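Local coordinates for protein arginine decarboxylase (Campylobacter jejuni subsp. jejuni, PDB 3NZP) that probably catalyses the decarboxylation of arginine to agmatine, a pyridoxal 5'-phosphate- and magnesium-dependent step in polyamine biosynthesis, at residues I23-P29 and I540-Y545; I55-I59 and N96-G101; Y366-P371 and K415-L419. One frame throughout, in Å; residues are numbered along the deposited sequence.

Interaction 1: residues I23-P29 and I540-Y545; sequences INYEKKP and INEKGY
The ring of Tyr25 turns an edge to Ile540, whose CB lies in the ring plane and whose carbonyl O comes within 3.3 Å of Tyr25 CE1. One face of the ring is occupied by the carboxylate of its own neighbour Glu26, with OE2 about 3.2 Å above the plane and over the centre, although the placement of this glutamate side chain is doubtful at 3.0 Å resolution. The second aromatic, Tyr545, meets Pro29 CB obliquely at CD2. Ile540 carries most of the apolar contact. Its CG2 lies 3.6 Å from Tyr25 CD1, while its CD1 contacts Ile23 CG2 and Pro29 CG, each at 3.7 Å. The latter two come from the two ends of residues 23-29, which thus curl round one methyl group.

Farther along, the contact turns polar. Lys27 NZ makes a weak hydrogen bond to Lys543 O at 2.9 Å, but the end of this bent lysine chain is doubtfully placed. The turn that offers the carbonyl is shaped by Asn541, whose OD1 accepts from Gly544 N at 2.9 Å in an Asx motif; the donor is tilted 33° from the carbonyl plane.

Residues 540-545 form the turn of a beta-hairpin between antiparallel strands 534-540 and 545-551, held by that Asx motif and packed on the loop that leads from strand 21-23 to helix 31-40. Strand 14-16 backs Ile23 through Phe14, His53 of helix 52-72 stacks on Tyr25, and Tyr545 OH makes a weak hydrogen bond to Glu37 of helix 31-40.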
loop_
_atom_site.group_PDB
_atom_site.type_symbol
_atom_site.label_atom_id
_atom_site.label_comp_id
_atom_site.label_asym_id
_atom_site.label_seq_id
_atom_site.Cartn_x
_atom_site.Cartn_y
_atom_site.Cartn_z
ATOM N N ILE B 23 -15.121 24.228 -10.194
ATOM C CA ILE B 23 -14.022 24.831 -9.466
ATOM C C ILE B 23 -14.443 26.269 -9.187
ATOM O O ILE B 23 -14.621 27.063 -10.108
ATOM C CB ILE B 23 -12.739 24.832 -10.310
ATOM C CG1 ILE B 23 -12.369 23.401 -10.715
ATOM C CG2 ILE B 23 -11.637 25.522 -9.546
ATOM C CD1 ILE B 23 -12.264 22.407 -9.571
ATOM N N ASN B 24 -14.626 26.607 -7.920
ATOM C CA ASN B 24 -15.047 27.952 -7.586
ATOM C C ASN B 24 -13.908 28.942 -7.784
ATOM O O ASN B 24 -13.286 29.373 -6.817
ATOM C CB ASN B 24 -15.536 28.007 -6.140
ATOM C CG ASN B 24 -16.399 29.213 -5.879
ATOM O OD1 ASN B 24 -15.924 30.345 -5.891
ATOM N ND2 ASN B 24 -17.690 28.978 -5.664
ATOM N N TYR B 25 -13.622 29.299 -9.032
ATOM C CA TYR B 25 -12.538 30.235 -9.300
ATOM C C TYR B 25 -12.962 31.380 -10.221
ATOM O O TYR B 25 -13.289 32.477 -9.750
ATOM C CB TYR B 25 -11.330 29.497 -9.887
ATOM C CG TYR B 25 -10.108 30.374 -10.099
ATOM C CD1 TYR B 25 -9.221 30.126 -11.155
ATOM C CD2 TYR B 25 -9.861 31.480 -9.280
ATOM C CE1 TYR B 25 -8.126 30.970 -11.399
ATOM C CE2 TYR B 25 -8.770 32.326 -9.515
ATOM C CZ TYR B 25 -7.909 32.068 -10.577
ATOM O OH TYR B 25 -6.863 32.922 -10.830
ATOM N N GLU B 26 -12.951 31.160 -11.528
ATOM C CA GLU B 26 -13.355 32.230 -12.435
ATOM C C GLU B 26 -14.814 32.000 -12.784
ATOM O O GLU B 26 -15.697 32.234 -11.961
ATOM C CB GLU B 26 -12.510 32.205 -13.710
ATOM C CG GLU B 26 -12.002 33.561 -14.120
ATOM C CD GLU B 26 -10.824 34.016 -13.275
ATOM O OE1 GLU B 26 -10.299 35.126 -13.523
ATOM O OE2 GLU B 26 -10.419 33.263 -12.363
ATOM N N LYS B 27 -15.059 31.532 -14.006
ATOM C CA LYS B 27 -16.411 31.226 -14.449
ATOM C C LYS B 27 -16.932 29.974 -13.748
ATOM O O LYS B 27 -17.994 29.459 -14.101
ATOM C CB LYS B 27 -16.455 30.992 -15.957
ATOM C CG LYS B 27 -16.632 32.260 -16.783
ATOM C CD LYS B 27 -15.375 33.107 -16.828
ATOM C CE LYS B 27 -14.393 32.552 -17.840
ATOM N NZ LYS B 27 -14.930 32.535 -19.234
ATOM N N LYS B 28 -16.191 29.482 -12.762
ATOM C CA LYS B 28 -16.612 28.293 -12.039
ATOM C C LYS B 28 -16.804 27.122 -13.008
ATOM O O LYS B 28 -17.895 26.533 -13.086
ATOM C CB LYS B 28 -17.920 28.574 -11.295
ATOM C CG LYS B 28 -17.883 29.842 -10.455
ATOM C CD LYS B 28 -19.167 30.029 -9.657
ATOM C CE LYS B 28 -19.207 31.403 -9.021
ATOM N NZ LYS B 28 -18.002 31.606 -8.174
ATOM N N PRO B 29 -15.740 26.768 -13.759
ATOM C CA PRO B 29 -15.761 25.670 -14.732
ATOM C C PRO B 29 -16.166 24.348 -14.089
ATOM O O PRO B 29 -15.670 24.002 -13.019
ATOM C CB PRO B 29 -14.329 25.652 -15.256
ATOM C CG PRO B 29 -13.550 26.116 -14.075
ATOM C CD PRO B 29 -14.372 27.278 -13.590
ATOM N N ILE B 540 -6.833 27.571 -15.157
ATOM C CA ILE B 540 -8.049 28.363 -15.215
ATOM C C ILE B 540 -7.752 29.856 -15.163
ATOM O O ILE B 540 -6.864 30.295 -14.425
ATOM C CB ILE B 540 -8.974 27.995 -14.038
ATOM C CG1 ILE B 540 -9.181 26.480 -13.966
ATOM C CG2 ILE B 540 -10.314 28.645 -14.217
ATOM C CD1 ILE B 540 -10.068 26.038 -12.805
ATOM N N ASN B 541 -8.489 30.638 -15.948
ATOM C CA ASN B 541 -8.314 32.097 -15.966
ATOM C C ASN B 541 -9.643 32.780 -16.276
ATOM O O ASN B 541 -10.692 32.131 -16.269
ATOM C CB ASN B 541 -7.253 32.505 -16.992
ATOM C CG ASN B 541 -7.690 32.249 -18.416
ATOM O OD1 ASN B 541 -8.625 31.487 -18.665
ATOM N ND2 ASN B 541 -7.002 32.877 -19.365
ATOM N N GLU B 542 -9.603 34.083 -16.540
ATOM C CA GLU B 542 -10.822 34.839 -16.831
ATOM C C GLU B 542 -11.494 34.406 -18.134
ATOM O O GLU B 542 -12.703 34.578 -18.298
ATOM C CB GLU B 542 -10.522 36.345 -16.873
ATOM C CG GLU B 542 -9.492 36.762 -17.923
ATOM C CD GLU B 542 -8.062 36.757 -17.406
ATOM O OE1 GLU B 542 -7.729 37.621 -16.562
ATOM O OE2 GLU B 542 -7.268 35.895 -17.843
ATOM N N LYS B 543 -10.707 33.843 -19.049
ATOM C CA LYS B 543 -11.201 33.379 -20.351
ATOM C C LYS B 543 -11.892 32.020 -20.221
ATOM O O LYS B 543 -12.768 31.677 -21.013
ATOM C CB LYS B 543 -10.031 33.247 -21.339
ATOM C CG LYS B 543 -9.042 34.400 -21.315
ATOM C CD LYS B 543 -9.688 35.704 -21.753
ATOM C CE LYS B 543 -8.750 36.892 -21.556
ATOM N NZ LYS B 543 -7.434 36.711 -22.234
ATOM N N GLY B 544 -11.470 31.247 -19.222
ATOM C CA GLY B 544 -12.032 29.923 -18.987
ATOM C C GLY B 544 -10.964 28.957 -18.498
ATOM O O GLY B 544 -10.064 29.341 -17.743
ATOM N N TYR B 545 -11.045 27.700 -18.922
ATOM C CA TYR B 545 -10.049 26.713 -18.499
ATOM C C TYR B 545 -9.315 26.169 -19.702
ATOM O O TYR B 545 -9.810 26.240 -20.815
ATOM C CB TYR B 545 -10.722 25.569 -17.748
ATOM C CG TYR B 545 -11.523 24.646 -18.621
ATOM C CD1 TYR B 545 -10.922 23.559 -19.251
ATOM C CD2 TYR B 545 -12.890 24.835 -18.791
ATOM C CE1 TYR B 545 -11.667 22.677 -20.022
ATOM C CE2 TYR B 545 -13.644 23.962 -19.559
ATOM C CZ TYR B 545 -13.027 22.883 -20.169
ATOM O OH TYR B 545 -13.775 21.995 -20.904
#

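Interaction 2: residues I55-I59 and N96-G101; sequences IQKQI and NLVKLG
Ile59 and Leu97 meet obliquely, CD1 of the isoleucine lying 3.6 Å from CD2 of the leucine. Leu97 holds CG anti to its backbone N (chi1 -179°), and this together with chi2 (-83°) presents that methyl to the other helix although the side chain leaves the backbone at a slant. One turn earlier, Ile55 crosses Leu97 roughly perpendicularly and brings CG2 against the same CD2, at 4.2 Å. Its CD1 runs on to touch Asn96 CB, while the amide ND2 of Asn96 is bonded to Gly92 O within its own helix. Leu100 packs against Ile55, Gln56 and Ile59: CD2 lies 3.6 Å from Gln56 CB and approaches Ile55 CB, while CB faces Ile59 CD1 at 4.0 Å. Ile59 CD1 also reaches Gly101 N, where the second helix is ending.

The two helical segments cross at -52° with axes 9.9 Å apart. Helix 52-72 precedes barrel strand 79-84; helix 91-100 belongs to the shell of the TIM-type barrel, joining strands 79-84 and 107-110, and Leu97 also touches Leu108 of the latter. Val325 of helix 323-326 also touches Ile59. The side chain of Leu97 is about 11 Å from the bound pyridoxal 5'-phosphate, so the contact is near the cofactor site but not part of it.

No hydrogen bond joins the two segments; largely aliphatic groups carry the contact, which therefore probably depends on shape and burial of apolar surface.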
loop_
_atom_site.group_PDB
_atom_site.type_symbol
_atom_site.label_atom_id
_atom_site.label_comp_id
_atom_site.label_asym_id
_atom_site.label_seq_id
_atom_site.Cartn_x
_atom_site.Cartn_y
_atom_site.Cartn_z
ATOM N N ILE B 55 -3.655 24.697 -5.605
ATOM C CA ILE B 55 -2.361 24.676 -4.945
ATOM C C ILE B 55 -2.027 26.074 -4.472
ATOM O O ILE B 55 -1.566 26.268 -3.344
ATOM C CB ILE B 55 -1.262 24.170 -5.892
ATOM C CG1 ILE B 55 -1.653 22.811 -6.452
ATOM C CG2 ILE B 55 0.044 23.987 -5.135
ATOM C CD1 ILE B 55 -0.637 22.245 -7.368
ATOM N N GLN B 56 -2.262 27.051 -5.339
ATOM C CA GLN B 56 -2.008 28.447 -5.002
ATOM C C GLN B 56 -2.885 28.844 -3.812
ATOM O O GLN B 56 -2.385 29.322 -2.794
ATOM C CB GLN B 56 -2.309 29.330 -6.209
ATOM C CG GLN B 56 -2.192 30.817 -5.966
ATOM C CD GLN B 56 -2.510 31.597 -7.223
ATOM O OE1 GLN B 56 -1.649 31.780 -8.089
ATOM N NE2 GLN B 56 -3.763 32.038 -7.348
ATOM N N LYS B 57 -4.192 28.644 -3.939
ATOM C CA LYS B 57 -5.096 28.959 -2.853
ATOM C C LYS B 57 -4.534 28.441 -1.542
ATOM O O LYS B 57 -4.492 29.154 -0.545
ATOM C CB LYS B 57 -6.446 28.311 -3.089
ATOM C CG LYS B 57 -7.506 29.248 -3.576
ATOM C CD LYS B 57 -8.111 30.010 -2.422
ATOM C CE LYS B 57 -9.532 30.443 -2.763
ATOM N NZ LYS B 57 -10.449 29.284 -3.053
ATOM N N GLN B 58 -4.090 27.194 -1.543
ATOM C CA GLN B 58 -3.556 26.608 -0.327
ATOM C C GLN B 58 -2.334 27.293 0.229
ATOM O O GLN B 58 -2.229 27.482 1.438
ATOM C CB GLN B 58 -3.268 25.135 -0.550
ATOM C CG GLN B 58 -4.546 24.343 -0.569
ATOM C CD GLN B 58 -5.236 24.390 0.767
ATOM O OE1 GLN B 58 -4.765 23.795 1.724
ATOM N NE2 GLN B 58 -6.347 25.113 0.848
ATOM N N ILE B 59 -1.407 27.655 -0.647
ATOM C CA ILE B 59 -0.190 28.325 -0.226
ATOM C C ILE B 59 -0.522 29.663 0.408
ATOM O O ILE B 59 -0.074 29.955 1.512
ATOM C CB ILE B 59 0.746 28.564 -1.412
ATOM C CG1 ILE B 59 1.197 27.229 -1.989
ATOM C CG2 ILE B 59 1.957 29.373 -0.971
ATOM C CD1 ILE B 59 2.020 27.375 -3.237
ATOM N N ASN B 96 4.581 22.779 -10.137
ATOM C CA ASN B 96 3.642 23.863 -9.906
ATOM C C ASN B 96 3.796 24.491 -8.539
ATOM O O ASN B 96 3.631 25.702 -8.369
ATOM C CB ASN B 96 2.216 23.370 -10.086
ATOM C CG ASN B 96 1.821 23.330 -11.529
ATOM O OD1 ASN B 96 1.884 24.348 -12.219
ATOM N ND2 ASN B 96 1.424 22.159 -12.009
ATOM N N LEU B 97 4.110 23.660 -7.558
ATOM C CA LEU B 97 4.287 24.142 -6.208
ATOM C C LEU B 97 5.456 25.124 -6.132
ATOM O O LEU B 97 5.308 26.225 -5.615
ATOM C CB LEU B 97 4.512 22.963 -5.258
ATOM C CG LEU B 97 4.717 23.153 -3.749
ATOM C CD1 LEU B 97 6.150 23.497 -3.415
ATOM C CD2 LEU B 97 3.774 24.215 -3.262
ATOM N N VAL B 98 6.615 24.751 -6.657
ATOM C CA VAL B 98 7.750 25.651 -6.577
ATOM C C VAL B 98 7.466 26.932 -7.327
ATOM O O VAL B 98 7.855 28.022 -6.908
ATOM C CB VAL B 98 9.025 25.011 -7.146
ATOM C CG1 VAL B 98 9.384 23.782 -6.337
ATOM C CG2 VAL B 98 8.813 24.648 -8.599
ATOM N N LYS B 99 6.769 26.806 -8.442
ATOM C CA LYS B 99 6.447 27.964 -9.246
ATOM C C LYS B 99 5.472 28.882 -8.499
ATOM O O LYS B 99 5.750 30.059 -8.300
ATOM C CB LYS B 99 5.873 27.486 -10.572
ATOM C CG LYS B 99 5.580 28.583 -11.545
ATOM C CD LYS B 99 5.266 28.023 -12.936
ATOM C CE LYS B 99 6.477 27.315 -13.568
ATOM N NZ LYS B 99 6.188 26.822 -14.952
ATOM N N LEU B 100 4.343 28.333 -8.061
ATOM C CA LEU B 100 3.341 29.101 -7.333
ATOM C C LEU B 100 3.798 29.586 -5.956
ATOM O O LEU B 100 3.337 30.615 -5.472
ATOM C CB LEU B 100 2.071 28.278 -7.177
ATOM C CG LEU B 100 1.015 28.435 -8.272
ATOM C CD1 LEU B 100 1.640 28.428 -9.668
ATOM C CD2 LEU B 100 0.025 27.297 -8.133
ATOM N N GLY B 101 4.703 28.870 -5.316
ATOM C CA GLY B 101 5.130 29.313 -4.012
ATOM C C GLY B 101 6.375 30.172 -4.038
ATOM O O GLY B 101 6.947 30.474 -2.984
#

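Interaction 3: residues Y366-P371 and K415-L419; sequences YKSIKP and KAILL
Lys415 reaches alongside Ile369 and toward Tyr366 as a fully extended chain. From CB, with CG anti to the backbone N (chi1 -169°), it runs outward from its helix, and the contact begins at CD, which lies near Ile369 CG2 and 4.0 Å from Tyr366 CE1. The next atom, CE, keeps to the same Ile369 methyl, and so does NZ, though how close these approaches are is doubtful because the methyl is uncertainly placed. At the tip, NZ stands 3.5 Å from Tyr366 O without forming a hydrogen bond. It also sits 5.3 Å from the centroid of the Tyr366 ring, 21° off the normal, a cation-pi geometry too long to contribute much. Ile369 and Lys415 run antiparallel alongside each other, and the lysine passes roughly perpendicular to Tyr366.

One turn later, Leu419 sends CD2 over the backbone of the opposite segment. This methyl contacts Lys370 CA and packs on Pro371 CD at 3.6 Å, with Ile369 CG1 at 4.0 Å. Ile369, just past the end of helix 357-368, also touches Tyr377 of helix 374-392, and Tyr366 rests further on Leu411 and Ile412. Three helices of the arginine decarboxylase helical bundle domain are thereby joined around the end of helix 357-368.

Lys415 is used in two ways: its methylenes pack on apolar groups while the ammonium, probably met by solvent and carbonyl dipoles, remains near the surface.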
loop_
_atom_site.group_PDB
_atom_site.type_symbol
_atom_site.label_atom_id
_atom_site.label_comp_id
_atom_site.label_asym_id
_atom_site.label_seq_id
_atom_site.Cartn_x
_atom_site.Cartn_y
_atom_site.Cartn_z
ATOM N N TYR B 366 -45.185 -13.792 3.156
ATOM C CA TYR B 366 -45.234 -12.755 2.134
ATOM C C TYR B 366 -46.668 -12.277 1.912
ATOM O O TYR B 366 -46.903 -11.117 1.576
ATOM C CB TYR B 366 -44.631 -13.275 0.818
ATOM C CG TYR B 366 -44.529 -12.228 -0.279
ATOM C CD1 TYR B 366 -43.971 -10.972 -0.021
ATOM C CD2 TYR B 366 -44.982 -12.493 -1.577
ATOM C CE1 TYR B 366 -43.867 -10.006 -1.018
ATOM C CE2 TYR B 366 -44.882 -11.531 -2.586
ATOM C CZ TYR B 366 -44.322 -10.288 -2.298
ATOM O OH TYR B 366 -44.214 -9.318 -3.273
ATOM N N LYS B 367 -47.629 -13.168 2.103
ATOM C CA LYS B 367 -49.022 -12.805 1.918
ATOM C C LYS B 367 -49.591 -12.130 3.163
ATOM O O LYS B 367 -49.952 -10.952 3.140
ATOM C CB LYS B 367 -49.842 -14.047 1.579
ATOM C CG LYS B 367 -49.450 -14.663 0.262
ATOM C CD LYS B 367 -50.163 -15.978 0.027
ATOM C CE LYS B 367 -49.908 -16.536 -1.391
ATOM N NZ LYS B 367 -48.479 -16.827 -1.756
ATOM N N SER B 368 -49.643 -12.883 4.255
ATOM C CA SER B 368 -50.178 -12.408 5.519
ATOM C C SER B 368 -49.498 -11.169 6.078
ATOM O O SER B 368 -50.038 -10.503 6.960
ATOM C CB SER B 368 -50.102 -13.531 6.539
ATOM O OG SER B 368 -50.579 -14.728 5.956
ATOM N N ILE B 369 -48.310 -10.862 5.574
ATOM C CA ILE B 369 -47.563 -9.697 6.034
ATOM C C ILE B 369 -48.445 -8.446 6.116
ATOM O O ILE B 369 -49.174 -8.129 5.178
ATOM C CB ILE B 369 -46.389 -9.407 5.084
ATOM C CG1 ILE B 369 -45.570 -8.222 5.606
ATOM C CG2 ILE B 369 -46.918 -9.139 3.680
ATOM C CD1 ILE B 369 -44.836 -8.515 6.904
ATOM N N LYS B 370 -48.386 -7.748 7.248
ATOM C CA LYS B 370 -49.158 -6.516 7.449
ATOM C C LYS B 370 -48.386 -5.609 8.396
ATOM O O LYS B 370 -47.484 -6.055 9.098
ATOM C CB LYS B 370 -50.548 -6.808 8.034
ATOM C CG LYS B 370 -50.529 -7.382 9.436
ATOM C CD LYS B 370 -51.936 -7.651 9.975
ATOM C CE LYS B 370 -52.657 -6.365 10.373
ATOM N NZ LYS B 370 -53.913 -6.662 11.129
ATOM N N PRO B 371 -48.740 -4.318 8.430
ATOM C CA PRO B 371 -48.080 -3.325 9.290
ATOM C C PRO B 371 -47.886 -3.741 10.745
ATOM O O PRO B 371 -46.940 -3.298 11.394
ATOM C CB PRO B 371 -48.985 -2.103 9.157
ATOM C CG PRO B 371 -49.471 -2.213 7.747
ATOM C CD PRO B 371 -49.817 -3.689 7.642
ATOM N N LYS B 415 -41.127 -5.605 1.394
ATOM C CA LYS B 415 -42.495 -5.234 1.777
ATOM C C LYS B 415 -42.581 -4.915 3.258
ATOM O O LYS B 415 -43.453 -4.172 3.699
ATOM C CB LYS B 415 -43.457 -6.376 1.448
ATOM C CG LYS B 415 -44.926 -6.021 1.560
ATOM C CD LYS B 415 -45.789 -7.182 1.073
ATOM C CE LYS B 415 -47.262 -6.801 0.992
ATOM N NZ LYS B 415 -48.096 -7.965 0.574
ATOM N N ALA B 416 -41.671 -5.501 4.023
ATOM C CA ALA B 416 -41.629 -5.281 5.455
ATOM C C ALA B 416 -41.309 -3.823 5.705
ATOM O O ALA B 416 -42.132 -3.086 6.232
ATOM C CB ALA B 416 -40.569 -6.161 6.082
ATOM N N ILE B 417 -40.109 -3.409 5.311
ATOM C CA ILE B 417 -39.671 -2.027 5.507
ATOM C C ILE B 417 -40.692 -1.041 4.958
ATOM O O ILE B 417 -40.901 0.037 5.522
ATOM C CB ILE B 417 -38.323 -1.768 4.818
ATOM C CG1 ILE B 417 -37.267 -2.735 5.361
ATOM C CG2 ILE B 417 -37.899 -0.333 5.063
ATOM C CD1 ILE B 417 -35.914 -2.630 4.689
ATOM N N LEU B 418 -41.317 -1.429 3.852
ATOM C CA LEU B 418 -42.331 -0.622 3.188
ATOM C C LEU B 418 -43.491 -0.380 4.153
ATOM O O LEU B 418 -43.897 0.757 4.376
ATOM C CB LEU B 418 -42.846 -1.367 1.950
ATOM C CG LEU B 418 -43.520 -0.565 0.836
ATOM C CD1 LEU B 418 -42.437 0.209 0.093
ATOM C CD2 LEU B 418 -44.267 -1.489 -0.126
ATOM N N LEU B 419 -44.018 -1.463 4.722
ATOM C CA LEU B 419 -45.139 -1.383 5.659
ATOM C C LEU B 419 -44.732 -0.810 7.012
ATOM O O LEU B 419 -45.583 -0.414 7.806
ATOM C CB LEU B 419 -45.768 -2.766 5.868
ATOM C CG LEU B 419 -46.831 -3.254 4.880
ATOM C CD1 LEU B 419 -46.294 -3.242 3.457
ATOM C CD2 LEU B 419 -47.260 -4.655 5.268
#

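How the interactions relate
The three contacts show how chemistry follows position. Interaction 2 is the most buried, an aliphatic contact between a helix of the barrel shell and helix 52-72, whereas interactions 1 and 3 lie at the surface and mix apolar contact with lysine tips and backbone carbonyls. Interactions 1 and 2 are neighbours, their centres about 17 Å apart and nearest atoms about 5 Å apart. Helix 52-72 takes part in both surroundings, supplying one side of interaction 2 and, through His53, the ring stacked on Tyr25. Interaction 3 stands apart in the helical bundle, its centre about 59 Å from that of interaction 2, and joins helix to helix end, whereas interaction 1 joins a loop to the turn of a beta-hairpin.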